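Local coordinates for DUF4973 domain-containing protein (Bacteroides thetaiotaomicron, PDB 4QNI), which is of uncharacterised function but, as a two-domain auxiliary protein of a gut bacterium, probably helps to bind nutrients, at residues L140-D145 and Y150-R155; I249-D252 and G258-L261; Y82-T87 and L91-M96; Y31-A36 and D326-I331. One frame throughout, in Å; residues are numbered along the deposited sequence.

Interaction 1. Residues L140-D145 and Y150-R155; sequences LQIVDD and YVAHPR
Tyr-150 and Ile-142 meet where strand 135-142 runs out of the beta-sandwich-like N-terminal domain, whose sequence family belongs to the E-set clan, and the chain turns back toward the short strand 151-152. The tight part lies on the inner side. The methyl CG2 of Ile-142 touches Tyr-150 CE1 at 3.6 Å and Ala-152 CB at 3.8 Å, so that one branch serves two residues of the returning chain. Val-68 and Val-70 of strand 66-72 and Ile-54 of strand 47-56 pack against the same isoleucine. The phenol of Tyr-150 crosses it at a slant; CG stands between the backbone N and the carbonyl carbon (chi1 75°), which turns the ring toward Ile-142 and Val-143. There its hydroxyl donates to Val-143 O at 2.6 Å, lying in the carbonyl plane, and it also bonds to the backbone N of His-69. A phenylalanine here would probably keep the ring against Ile-142 but leave Val-143 O and His-69 N without their shared hydroxyl. Val-151 and Ala-152 pair in parallel with a strand of a second subunit, which carries the sheet across the interface. Toward solvent the contact is looser. Asp-144 is exposed, as is Asp-145, whose carboxylate turns to Ser-147. On the solvent side Asp-144 OD2 lies 3.5 Å from Ala-152 CB, while Ala-152 N donates to Asp-144 OD1 at 3.2 Å, the N-H...O angle being 160° and the nitrogen standing 48° out of the carboxylate plane.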
loop_
_atom_site.group_PDB
_atom_site.type_symbol
_atom_site.label_atom_id
_atom_site.label_comp_id
_atom_site.label_asym_id
_atom_site.label_seq_id
_atom_site.Cartn_x
_atom_site.Cartn_y
_atom_site.Cartn_z
ATOM N N LEU A 140 8.088 -13.642 -23.299
ATOM C CA LEU A 140 9.368 -13.181 -23.852
ATOM C C LEU A 140 10.322 -12.730 -22.777
ATOM O O LEU A 140 9.898 -12.282 -21.725
ATOM C CB LEU A 140 9.162 -11.983 -24.835
ATOM C CG LEU A 140 8.173 -12.187 -25.991
ATOM C CD1 LEU A 140 7.723 -10.869 -26.559
ATOM C CD2 LEU A 140 8.774 -13.046 -27.063
ATOM N N GLN A 141 11.618 -12.762 -23.080
ATOM C CA GLN A 141 12.642 -12.278 -22.167
ATOM C C GLN A 141 13.758 -11.598 -22.931
ATOM O O GLN A 141 14.022 -11.940 -24.089
ATOM C CB GLN A 141 13.208 -13.435 -21.309
ATOM C CG GLN A 141 13.873 -14.526 -22.139
ATOM C CD GLN A 141 14.424 -15.694 -21.354
ATOM O OE1 GLN A 141 14.295 -16.858 -21.768
ATOM N NE2 GLN A 141 15.094 -15.419 -20.246
ATOM N N ILE A 142 14.422 -10.631 -22.267
ATOM C CA ILE A 142 15.655 -10.016 -22.749
ATOM C C ILE A 142 16.753 -11.025 -22.397
ATOM O O ILE A 142 16.830 -11.441 -21.242
ATOM C CB ILE A 142 15.926 -8.618 -22.153
ATOM C CG1 ILE A 142 14.781 -7.577 -22.440
ATOM C CG2 ILE A 142 17.320 -8.130 -22.564
ATOM C CD1 ILE A 142 14.432 -7.257 -23.875
ATOM N N VAL A 143 17.522 -11.484 -23.389
ATOM C CA VAL A 143 18.567 -12.489 -23.187
ATOM C C VAL A 143 19.823 -11.798 -22.676
ATOM O O VAL A 143 20.216 -10.767 -23.213
ATOM C CB VAL A 143 18.831 -13.312 -24.481
ATOM C CG1 VAL A 143 20.033 -14.247 -24.329
ATOM C CG2 VAL A 143 17.599 -14.101 -24.860
ATOM N N ASP A 144 20.446 -12.373 -21.638
ATOM C CA ASP A 144 21.679 -11.849 -21.064
ATOM C C ASP A 144 22.875 -12.717 -21.466
ATOM O O ASP A 144 22.765 -13.951 -21.476
ATOM C CB ASP A 144 21.561 -11.751 -19.529
ATOM C CG ASP A 144 21.802 -10.356 -18.982
ATOM O OD1 ASP A 144 22.478 -9.549 -19.675
ATOM O OD2 ASP A 144 21.363 -10.083 -17.844
ATOM N N ASP A 145 24.008 -12.071 -21.827
ATOM C CA ASP A 145 25.254 -12.765 -22.189
ATOM C C ASP A 145 26.463 -11.849 -22.029
ATOM O O ASP A 145 26.338 -10.629 -22.172
ATOM C CB ASP A 145 25.208 -13.334 -23.620
ATOM C CG ASP A 145 26.051 -14.574 -23.845
ATOM O OD1 ASP A 145 25.941 -15.526 -23.034
ATOM O OD2 ASP A 145 26.760 -14.626 -24.869
ATOM N N TYR A 150 25.407 -5.023 -23.284
ATOM C CA TYR A 150 24.267 -4.669 -22.436
ATOM C C TYR A 150 24.013 -5.719 -21.344
ATOM O O TYR A 150 24.585 -6.819 -21.372
ATOM C CB TYR A 150 22.998 -4.491 -23.292
ATOM C CG TYR A 150 22.356 -5.775 -23.786
ATOM C CD1 TYR A 150 21.450 -6.477 -22.991
ATOM C CD2 TYR A 150 22.590 -6.244 -25.074
ATOM C CE1 TYR A 150 20.799 -7.612 -23.463
ATOM C CE2 TYR A 150 21.944 -7.380 -25.557
ATOM C CZ TYR A 150 21.041 -8.055 -24.750
ATOM O OH TYR A 150 20.396 -9.179 -25.204
ATOM N N VAL A 151 23.103 -5.383 -20.405
ATOM C CA VAL A 151 22.637 -6.252 -19.321
ATOM C C VAL A 151 21.111 -6.104 -19.196
ATOM O O VAL A 151 20.600 -4.981 -19.191
ATOM C CB VAL A 151 23.364 -5.978 -17.974
ATOM C CG1 VAL A 151 22.645 -6.624 -16.794
ATOM C CG2 VAL A 151 24.813 -6.450 -18.024
ATOM N N ALA A 152 20.389 -7.243 -19.116
ATOM C CA ALA A 152 18.951 -7.265 -18.866
ATOM C C ALA A 152 18.729 -6.700 -17.472
ATOM O O ALA A 152 19.490 -7.030 -16.561
ATOM C CB ALA A 152 18.414 -8.684 -18.971
ATOM N N HIS A 153 17.751 -5.795 -17.318
ATOM C CA HIS A 153 17.444 -5.116 -16.058
ATOM C C HIS A 153 17.518 -6.052 -14.850
ATOM O O HIS A 153 16.908 -7.129 -14.900
ATOM C CB HIS A 153 16.062 -4.463 -16.100
ATOM C CG HIS A 153 15.932 -3.326 -15.139
ATOM N ND1 HIS A 153 15.772 -3.542 -13.781
ATOM C CD2 HIS A 153 15.966 -1.995 -15.371
ATOM C CE1 HIS A 153 15.710 -2.341 -13.236
ATOM N NE2 HIS A 153 15.815 -1.379 -14.155
ATOM N N PRO A 154 18.260 -5.652 -13.770
ATOM C CA PRO A 154 18.356 -6.499 -12.560
ATOM C C PRO A 154 16.993 -6.971 -12.048
ATOM O O PRO A 154 16.879 -8.127 -11.619
ATOM C CB PRO A 154 19.029 -5.581 -11.539
ATOM C CG PRO A 154 19.826 -4.639 -12.350
ATOM C CD PRO A 154 19.035 -4.402 -13.604
ATOM N N ARG A 155 15.953 -6.096 -12.126
ATOM C CA ARG A 155 14.586 -6.456 -11.757
ATOM C C ARG A 155 14.059 -7.361 -12.867
ATOM O O ARG A 155 13.603 -6.862 -13.898
ATOM C CB ARG A 155 13.705 -5.202 -11.541
ATOM C CG ARG A 155 12.292 -5.512 -11.063
ATOM C CD ARG A 155 11.581 -4.273 -10.569
ATOM N NE ARG A 155 10.141 -4.499 -10.423
ATOM C CZ ARG A 155 9.270 -3.577 -10.019
ATOM N NH1 ARG A 155 9.682 -2.354 -9.705
ATOM N NH2 ARG A 155 7.979 -3.872 -9.928
#

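Interaction 2. Residues I249-D252 and G258-L261; sequences ISCD and GFEL
One face of the Phe-259 ring carries the CB of Cys-251, which sits 3.8 Å from the ring centroid and 17° off the normal, a CH-pi contact displaced toward CG. CB comes closest to Phe-259 CG, at 3.6 Å. The sulfur is set farther off: Cys-251 SG lies 4.9 Å from the centroid and reaches the ring obliquely as a sulfur-aromatic contact. At the edge, near the ring plane, Ile-249 CG2 meets Phe-259 CZ at 3.9 Å, the two side chains crossing at about a right angle. The first torsion of Phe-259 is extended (chi1 179°, CG opposite the amide nitrogen), which carries the ring across to the facing segment. Tyr-294 and Ile-235 add further packing around the phenyl group. These residues stand at the end of a beta hairpin where its two strands, 244-250 and 260-275, run into the connecting loop, within the antiparallel sheet of the C-terminal domain. Between 249-252 and 258-261 the backbones have parted, the CA atoms of Cys-251 and Phe-259 being 7.0 Å apart, and side chains span the gap. Leu-261 crosses Ile-249 at a slant and applies both methyls to it. Its CD2 packs on Ile-249 CG2 at 3.8 Å, whereas CD1 abuts Ile-249 O at 3.1 Å. Ile-249 is buried by Ile-235 and Phe-237 of strand 234-240 and by Val-292 of strand 282-298, while Leu-261 remains exposed.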
loop_
_atom_site.group_PDB
_atom_site.type_symbol
_atom_site.label_atom_id
_atom_site.label_comp_id
_atom_site.label_asym_id
_atom_site.label_seq_id
_atom_site.Cartn_x
_atom_site.Cartn_y
_atom_site.Cartn_z
ATOM N N ILE A 249 -26.974 -15.736 -33.062
ATOM C CA ILE A 249 -26.480 -16.362 -31.844
ATOM C C ILE A 249 -26.507 -17.866 -32.052
ATOM O O ILE A 249 -27.553 -18.420 -32.369
ATOM C CB ILE A 249 -27.264 -15.930 -30.575
ATOM C CG1 ILE A 249 -27.184 -14.403 -30.341
ATOM C CG2 ILE A 249 -26.744 -16.694 -29.362
ATOM C CD1 ILE A 249 -28.014 -13.870 -29.074
ATOM N N SER A 250 -25.368 -18.524 -31.901
ATOM C CA SER A 250 -25.322 -19.967 -32.069
ATOM C C SER A 250 -24.359 -20.609 -31.071
ATOM O O SER A 250 -23.641 -19.925 -30.322
ATOM C CB SER A 250 -24.931 -20.337 -33.499
ATOM O OG SER A 250 -23.663 -19.796 -33.816
ATOM N N CYS A 251 -24.392 -21.941 -31.053
ATOM C CA CYS A 251 -23.583 -22.785 -30.196
ATOM C C CYS A 251 -23.223 -24.026 -30.977
ATOM O O CYS A 251 -24.119 -24.747 -31.408
ATOM C CB CYS A 251 -24.345 -23.116 -28.921
ATOM S SG CYS A 251 -23.408 -24.106 -27.749
ATOM N N ASP A 252 -21.917 -24.270 -31.184
ATOM C CA ASP A 252 -21.432 -25.414 -31.966
ATOM C C ASP A 252 -21.704 -26.760 -31.278
ATOM O O ASP A 252 -21.849 -27.760 -31.978
ATOM C CB ASP A 252 -19.946 -25.252 -32.306
ATOM C CG ASP A 252 -19.685 -24.231 -33.401
ATOM O OD1 ASP A 252 -20.616 -23.960 -34.203
ATOM O OD2 ASP A 252 -18.541 -23.734 -33.490
ATOM N N GLY A 258 -27.861 -28.500 -24.167
ATOM C CA GLY A 258 -29.287 -28.237 -24.350
ATOM C C GLY A 258 -29.604 -26.796 -24.695
ATOM O O GLY A 258 -30.538 -26.213 -24.142
ATOM N N PHE A 259 -28.760 -26.198 -25.552
ATOM C CA PHE A 259 -28.858 -24.810 -26.001
ATOM C C PHE A 259 -30.131 -24.634 -26.795
ATOM O O PHE A 259 -30.497 -25.506 -27.587
ATOM C CB PHE A 259 -27.615 -24.400 -26.821
ATOM C CG PHE A 259 -27.635 -22.983 -27.346
ATOM C CD1 PHE A 259 -27.259 -21.917 -26.533
ATOM C CD2 PHE A 259 -28.033 -22.713 -28.650
ATOM C CE1 PHE A 259 -27.282 -20.609 -27.017
ATOM C CE2 PHE A 259 -28.040 -21.398 -29.138
ATOM C CZ PHE A 259 -27.663 -20.359 -28.319
ATOM N N GLU A 260 -30.843 -23.538 -26.514
ATOM C CA GLU A 260 -32.111 -23.203 -27.146
ATOM C C GLU A 260 -32.264 -21.704 -27.243
ATOM O O GLU A 260 -32.165 -20.998 -26.248
ATOM C CB GLU A 260 -33.292 -23.796 -26.351
ATOM C CG GLU A 260 -33.680 -25.206 -26.759
ATOM C CD GLU A 260 -34.684 -25.330 -27.892
ATOM O OE1 GLU A 260 -35.794 -24.760 -27.775
ATOM O OE2 GLU A 260 -34.384 -26.055 -28.869
ATOM N N LEU A 261 -32.478 -21.215 -28.440
ATOM C CA LEU A 261 -32.748 -19.801 -28.624
ATOM C C LEU A 261 -34.219 -19.545 -28.520
ATOM O O LEU A 261 -35.022 -20.363 -28.974
ATOM C CB LEU A 261 -32.282 -19.311 -29.992
ATOM C CG LEU A 261 -30.816 -19.071 -30.155
ATOM C CD1 LEU A 261 -30.508 -18.905 -31.619
ATOM C CD2 LEU A 261 -30.355 -17.847 -29.338
#

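Interaction 3. Residues Y82-T87 and L91-M96; sequences YARYAT and LYYEDM
The C-terminal end of helix 74-85 folds onto the chain leading into strand 93-95, and three tyrosines, Tyr-85, Tyr-92 and Tyr-93, carry the join. Tyr-85 lies between Leu-91 and its helix neighbour Arg-84. Over one face of its ring lie Leu-91 O, and Leu-91 CB at 4.0 Å from the centroid in a CH-pi contact; Arg-84 CB covers the opposite face. The ring edge is turned to the face of Tyr-93 in an offset edge-to-face pair, centroids 5.8 Å apart and planes at 60°. This helix-to-strand connection lies in the N-terminal domain, where strand 93-95 runs parallel to strand 135-142; Lys-135 of that strand bonds to Tyr-85 OH and Leu-91 O and makes a cation-pi contact with Tyr-93. A water joins the polar ends, accepting from Arg-84 NE at 2.9 Å and bonding to Tyr-85 OH at 2.7 Å and to Tyr-93 OH at 3.2 Å. Replacing Tyr-85 by an alanine would probably open a gap between Leu-91 and Tyr-93 and deprive both the water and Lys-135 of a hydroxyl partner. Tyr-92 reaches back to the helix end. With CG anti to the carbonyl carbon (chi1 -80°), its ring edge passes Tyr-85 CB, 3.8 Å from Tyr-92 CE1, and its hydroxyl donates to the carbonyl O of Ala-86, the first residue beyond the helix; the 2.5 Å length is very short and its exact value doubtful.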
loop_
_atom_site.group_PDB
_atom_site.type_symbol
_atom_site.label_atom_id
_atom_site.label_comp_id
_atom_site.label_asym_id
_atom_site.label_seq_id
_atom_site.Cartn_x
_atom_site.Cartn_y
_atom_site.Cartn_z
ATOM N N TYR A 82 1.907 -22.475 -12.484
ATOM C CA TYR A 82 1.847 -23.313 -11.285
ATOM C C TYR A 82 1.572 -22.480 -10.035
ATOM O O TYR A 82 0.747 -22.887 -9.214
ATOM C CB TYR A 82 3.076 -24.208 -11.092
ATOM C CG TYR A 82 2.733 -25.400 -10.221
ATOM C CD1 TYR A 82 2.113 -26.529 -10.758
ATOM C CD2 TYR A 82 2.961 -25.376 -8.843
ATOM C CE1 TYR A 82 1.759 -27.616 -9.949
ATOM C CE2 TYR A 82 2.584 -26.442 -8.026
ATOM C CZ TYR A 82 2.006 -27.571 -8.586
ATOM O OH TYR A 82 1.650 -28.635 -7.783
ATOM N N ALA A 83 2.184 -21.287 -9.936
ATOM C CA ALA A 83 1.984 -20.365 -8.811
ATOM C C ALA A 83 0.550 -19.842 -8.746
ATOM O O ALA A 83 0.018 -19.638 -7.662
ATOM C CB ALA A 83 2.953 -19.187 -8.912
ATOM N N ARG A 84 -0.069 -19.632 -9.888
ATOM C CA ARG A 84 -1.401 -19.065 -9.961
ATOM C C ARG A 84 -2.526 -20.115 -9.905
ATOM O O ARG A 84 -3.567 -19.857 -9.287
ATOM C CB ARG A 84 -1.521 -18.257 -11.260
ATOM C CG ARG A 84 -2.359 -17.001 -11.145
ATOM C CD ARG A 84 -1.505 -15.790 -11.457
ATOM N NE ARG A 84 -2.149 -14.886 -12.414
ATOM C CZ ARG A 84 -1.582 -13.788 -12.904
ATOM N NH1 ARG A 84 -0.351 -13.444 -12.533
ATOM N NH2 ARG A 84 -2.235 -13.025 -13.771
ATOM N N TYR A 85 -2.357 -21.255 -10.584
ATOM C CA TYR A 85 -3.440 -22.228 -10.689
ATOM C C TYR A 85 -3.117 -23.631 -10.154
ATOM O O TYR A 85 -4.017 -24.475 -10.126
ATOM C CB TYR A 85 -3.875 -22.328 -12.163
ATOM C CG TYR A 85 -4.325 -21.001 -12.743
ATOM C CD1 TYR A 85 -5.504 -20.394 -12.317
ATOM C CD2 TYR A 85 -3.565 -20.345 -13.707
ATOM C CE1 TYR A 85 -5.915 -19.168 -12.836
ATOM C CE2 TYR A 85 -3.971 -19.123 -14.237
ATOM C CZ TYR A 85 -5.153 -18.542 -13.804
ATOM O OH TYR A 85 -5.570 -17.341 -14.322
ATOM N N ALA A 86 -1.858 -23.888 -9.759
ATOM C CA ALA A 86 -1.393 -25.185 -9.260
ATOM C C ALA A 86 -1.825 -26.349 -10.196
ATOM O O ALA A 86 -1.483 -26.323 -11.374
ATOM C CB ALA A 86 -1.874 -25.415 -7.826
ATOM N N THR A 87 -2.598 -27.318 -9.682
ATOM C CA THR A 87 -3.064 -28.534 -10.362
ATOM C C THR A 87 -4.113 -28.260 -11.470
ATOM O O THR A 87 -4.245 -29.077 -12.393
ATOM C CB THR A 87 -3.668 -29.508 -9.314
ATOM O OG1 THR A 87 -2.934 -29.441 -8.085
ATOM C CG2 THR A 87 -3.699 -30.948 -9.802
ATOM N N LEU A 91 -7.013 -24.106 -16.501
ATOM C CA LEU A 91 -7.029 -22.656 -16.334
ATOM C C LEU A 91 -5.714 -21.999 -16.709
ATOM O O LEU A 91 -5.621 -20.774 -16.641
ATOM C CB LEU A 91 -7.351 -22.323 -14.860
ATOM C CG LEU A 91 -8.687 -22.828 -14.310
ATOM C CD1 LEU A 91 -8.889 -22.347 -12.900
ATOM C CD2 LEU A 91 -9.846 -22.377 -15.171
ATOM N N TYR A 92 -4.675 -22.797 -17.049
ATOM C CA TYR A 92 -3.341 -22.256 -17.360
ATOM C C TYR A 92 -3.356 -21.312 -18.541
ATOM O O TYR A 92 -4.180 -21.482 -19.430
ATOM C CB TYR A 92 -2.374 -23.387 -17.701
ATOM C CG TYR A 92 -1.764 -24.150 -16.545
ATOM C CD1 TYR A 92 -2.231 -23.984 -15.247
ATOM C CD2 TYR A 92 -0.711 -25.035 -16.752
ATOM C CE1 TYR A 92 -1.666 -24.678 -14.183
ATOM C CE2 TYR A 92 -0.122 -25.723 -15.692
ATOM C CZ TYR A 92 -0.598 -25.535 -14.409
ATOM O OH TYR A 92 -0.028 -26.240 -13.381
ATOM N N TYR A 93 -2.444 -20.331 -18.561
ATOM C CA TYR A 93 -2.227 -19.497 -19.740
ATOM C C TYR A 93 -1.497 -20.371 -20.733
ATOM O O TYR A 93 -0.559 -21.083 -20.336
ATOM C CB TYR A 93 -1.421 -18.233 -19.402
ATOM C CG TYR A 93 -2.132 -17.300 -18.456
ATOM C CD1 TYR A 93 -3.176 -16.492 -18.897
ATOM C CD2 TYR A 93 -1.741 -17.195 -17.122
ATOM C CE1 TYR A 93 -3.832 -15.621 -18.032
ATOM C CE2 TYR A 93 -2.389 -16.322 -16.245
ATOM C CZ TYR A 93 -3.430 -15.530 -16.707
ATOM O OH TYR A 93 -4.108 -14.680 -15.860
ATOM N N GLU A 94 -1.964 -20.423 -21.973
ATOM C CA GLU A 94 -1.339 -21.290 -22.968
ATOM C C GLU A 94 -0.259 -20.536 -23.696
ATOM O O GLU A 94 -0.372 -19.357 -23.975
ATOM C CB GLU A 94 -2.357 -21.886 -23.948
ATOM C CG GLU A 94 -3.268 -22.932 -23.327
ATOM C CD GLU A 94 -2.626 -24.216 -22.824
ATOM O OE1 GLU A 94 -1.720 -24.760 -23.503
ATOM O OE2 GLU A 94 -3.065 -24.701 -21.757
ATOM N N ASP A 95 0.815 -21.233 -23.958
ATOM C CA ASP A 95 2.019 -20.719 -24.589
ATOM C C ASP A 95 1.858 -20.561 -26.115
ATOM O O ASP A 95 2.047 -21.498 -26.874
ATOM C CB ASP A 95 3.170 -21.681 -24.266
ATOM C CG ASP A 95 4.538 -21.131 -24.561
ATOM O OD1 ASP A 95 4.621 -20.081 -25.223
ATOM O OD2 ASP A 95 5.533 -21.746 -24.107
HETATM N N MSE A 96 1.602 -19.343 -26.533
HETATM C CA MSE A 96 1.443 -18.934 -27.928
HETATM C C MSE A 96 2.724 -19.043 -28.733
HETATM O O MSE A 96 2.646 -19.177 -29.957
HETATM C CB MSE A 96 0.994 -17.485 -27.950
HETATM C CG MSE A 96 0.180 -17.139 -29.132
HETATM SE SE MSE A 96 -0.265 -15.289 -28.918
HETATM C CE MSE A 96 -1.671 -15.260 -30.173
HETATM O O HOH W 1 -5.010 -15.136 -12.799
#

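Interaction 4. Residues Y31-A36 and D326-I331; sequences YSRHDA and DEDQAI
Asp-328 reaches from the C-terminal tail toward Arg-33 and His-34, and its CB, CG and OD2 each come near one of these two residues. CB comes first, 3.6 Å from Arg-33 NH1, which approaches the methylene at a slant to the guanidinium plane. CG follows at 4.2 Å from the same nitrogen, with the torsion about CA-CB (chi1 -81°) placing it anti to the carbonyl carbon, which directs the carboxylate toward the 31-36 loop. At the tip OD2 takes up a long salt bridge to Arg-33 NH1 at 3.9 Å, and stands 3.8 Å from His-34 O. The arginine and aspartate run alongside one another in opposite senses, their flat groups 77° apart, so the long ion pair is not a coplanar, two-pronged one. The contact joins two loops remote in sequence: 31-36 follows strand 24-30 of the N-terminal domain, and 326-331 follows strand 306-321 of the C-terminal sheet, so that the tail of the chain returns to the first domain. Arg-33 reaches the aspartate through two bends in its side chain, and its NH2 is held by the backbone oxygen of Asn-49. His-34 brings ND1 to 4.1 Å from Asp-328 OD2, close enough that the carboxylate might favour protonation of the ring, whose charge is not seen. One face of that imidazole lies over Ser-32 O, and a bound 1,2-ethanediol, probably a crystallisation additive, sits about 3 Å from the side chain.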
loop_
_atom_site.group_PDB
_atom_site.type_symbol
_atom_site.label_atom_id
_atom_site.label_comp_id
_atom_site.label_asym_id
_atom_site.label_seq_id
_atom_site.Cartn_x
_atom_site.Cartn_y
_atom_site.Cartn_z
ATOM N N TYR A 31 -7.453 -7.565 -34.753
ATOM C CA TYR A 31 -7.528 -8.895 -35.360
ATOM C C TYR A 31 -6.958 -8.814 -36.782
ATOM O O TYR A 31 -6.171 -9.668 -37.179
ATOM C CB TYR A 31 -8.950 -9.436 -35.321
ATOM C CG TYR A 31 -9.126 -10.699 -36.130
ATOM C CD1 TYR A 31 -8.738 -11.938 -35.622
ATOM C CD2 TYR A 31 -9.690 -10.662 -37.407
ATOM C CE1 TYR A 31 -8.884 -13.106 -36.372
ATOM C CE2 TYR A 31 -9.843 -11.822 -38.161
ATOM C CZ TYR A 31 -9.443 -13.044 -37.636
ATOM O OH TYR A 31 -9.614 -14.202 -38.358
ATOM N N SER A 32 -7.300 -7.742 -37.492
ATOM C CA SER A 32 -6.798 -7.409 -38.808
ATOM C C SER A 32 -6.157 -6.025 -38.784
ATOM O O SER A 32 -6.760 -5.066 -38.316
ATOM C CB SER A 32 -7.916 -7.450 -39.855
ATOM O OG SER A 32 -8.382 -8.762 -40.093
ATOM N N ARG A 33 -4.936 -5.928 -39.270
ATOM C CA ARG A 33 -4.242 -4.655 -39.424
ATOM C C ARG A 33 -4.590 -4.075 -40.795
ATOM O O ARG A 33 -4.366 -4.714 -41.830
ATOM C CB ARG A 33 -2.717 -4.830 -39.264
ATOM C CG ARG A 33 -1.930 -3.526 -39.350
ATOM C CD ARG A 33 -2.230 -2.604 -38.179
ATOM N NE ARG A 33 -1.694 -3.118 -36.918
ATOM C CZ ARG A 33 -1.784 -2.475 -35.760
ATOM N NH1 ARG A 33 -2.468 -1.336 -35.673
ATOM N NH2 ARG A 33 -1.237 -2.991 -34.666
ATOM N N HIS A 34 -5.163 -2.886 -40.803
ATOM C CA HIS A 34 -5.507 -2.215 -42.050
ATOM C C HIS A 34 -5.304 -0.733 -41.906
ATOM O O HIS A 34 -5.055 -0.253 -40.800
ATOM C CB HIS A 34 -6.938 -2.530 -42.583
ATOM C CG HIS A 34 -7.990 -2.700 -41.545
ATOM N ND1 HIS A 34 -8.176 -1.763 -40.542
ATOM C CD2 HIS A 34 -8.861 -3.721 -41.368
ATOM C CE1 HIS A 34 -9.112 -2.271 -39.755
ATOM N NE2 HIS A 34 -9.563 -3.441 -40.222
ATOM N N ASP A 35 -5.355 -0.022 -43.059
ATOM C CA ASP A 35 -5.190 1.425 -43.205
ATOM C C ASP A 35 -6.537 2.161 -43.056
ATOM O O ASP A 35 -7.608 1.534 -43.118
ATOM C CB ASP A 35 -4.564 1.732 -44.579
ATOM C CG ASP A 35 -5.255 1.111 -45.791
ATOM O OD1 ASP A 35 -6.498 1.168 -45.863
ATOM O OD2 ASP A 35 -4.548 0.640 -46.698
ATOM N N ALA A 36 -6.480 3.505 -42.920
ATOM C CA ALA A 36 -7.661 4.368 -42.779
ATOM C C ALA A 36 -8.755 4.054 -43.830
ATOM O O ALA A 36 -9.949 4.142 -43.523
ATOM C CB ALA A 36 -7.252 5.825 -42.870
ATOM N N ASP A 326 -4.489 7.156 -35.605
ATOM C CA ASP A 326 -4.321 5.780 -36.087
ATOM C C ASP A 326 -5.586 4.916 -35.898
ATOM O O ASP A 326 -5.686 3.853 -36.522
ATOM C CB ASP A 326 -3.125 5.117 -35.378
ATOM N N GLU A 327 -6.534 5.368 -35.042
ATOM C CA GLU A 327 -7.806 4.726 -34.656
ATOM C C GLU A 327 -7.561 3.383 -33.944
ATOM O O GLU A 327 -8.126 3.166 -32.870
ATOM C CB GLU A 327 -8.802 4.569 -35.826
ATOM C CG GLU A 327 -10.207 4.232 -35.342
ATOM C CD GLU A 327 -11.383 4.716 -36.170
ATOM O OE1 GLU A 327 -11.473 5.938 -36.439
ATOM O OE2 GLU A 327 -12.273 3.882 -36.453
ATOM N N ASP A 328 -6.733 2.490 -34.548
ATOM C CA ASP A 328 -6.330 1.188 -33.993
ATOM C C ASP A 328 -5.408 1.435 -32.767
ATOM O O ASP A 328 -5.383 0.627 -31.839
ATOM C CB ASP A 328 -5.627 0.309 -35.073
ATOM C CG ASP A 328 -6.519 -0.451 -36.065
ATOM O OD1 ASP A 328 -7.675 -0.780 -35.703
ATOM O OD2 ASP A 328 -6.022 -0.806 -37.168
ATOM N N GLN A 329 -4.698 2.582 -32.755
ATOM C CA GLN A 329 -3.802 2.982 -31.672
ATOM C C GLN A 329 -4.467 3.969 -30.688
ATOM O O GLN A 329 -4.028 4.058 -29.532
ATOM C CB GLN A 329 -2.523 3.610 -32.244
ATOM C CG GLN A 329 -1.532 2.596 -32.792
ATOM C CD GLN A 329 -0.125 3.139 -32.734
ATOM O OE1 GLN A 329 0.572 3.027 -31.716
ATOM N NE2 GLN A 329 0.320 3.756 -33.820
ATOM N N ALA A 330 -5.530 4.686 -31.137
ATOM C CA ALA A 330 -6.261 5.707 -30.367
ATOM C C ALA A 330 -7.058 5.165 -29.160
ATOM O O ALA A 330 -7.432 5.972 -28.295
ATOM C CB ALA A 330 -7.210 6.468 -31.286
ATOM N N ILE A 331 -7.319 3.830 -29.099
ATOM C CA ILE A 331 -8.127 3.197 -28.045
ATOM C C ILE A 331 -7.467 3.255 -26.697
ATOM O O ILE A 331 -6.317 2.846 -26.550
ATOM C CB ILE A 331 -8.537 1.733 -28.356
ATOM C CG1 ILE A 331 -9.240 1.640 -29.710
ATOM C CG2 ILE A 331 -9.436 1.171 -27.239
ATOM C CD1 ILE A 331 -8.890 0.453 -30.506
#

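How the interactions relate
Interactions 1 and 3 belong to one sheet of the N-terminal domain, in which strands 135-142 and 93-95 are neighbours; their centres are 24 Å apart and their nearest atoms about 8 Å. Interaction 2 lies in the C-terminal sheet, its centre 49 Å from that of interaction 1, on the opposite side of the chain's centre. Interaction 4 ties loop 31-36 to tail 326-331, and along the chain the other three are nested inside the loop it closes, although its nearest atoms stay about 10 Å from interaction 3 and about 14 Å from interactions 1 and 2. The ethanediol lies beside interaction 4; interaction 1 borders a second subunit and Tyr-82 of interaction 3 a third.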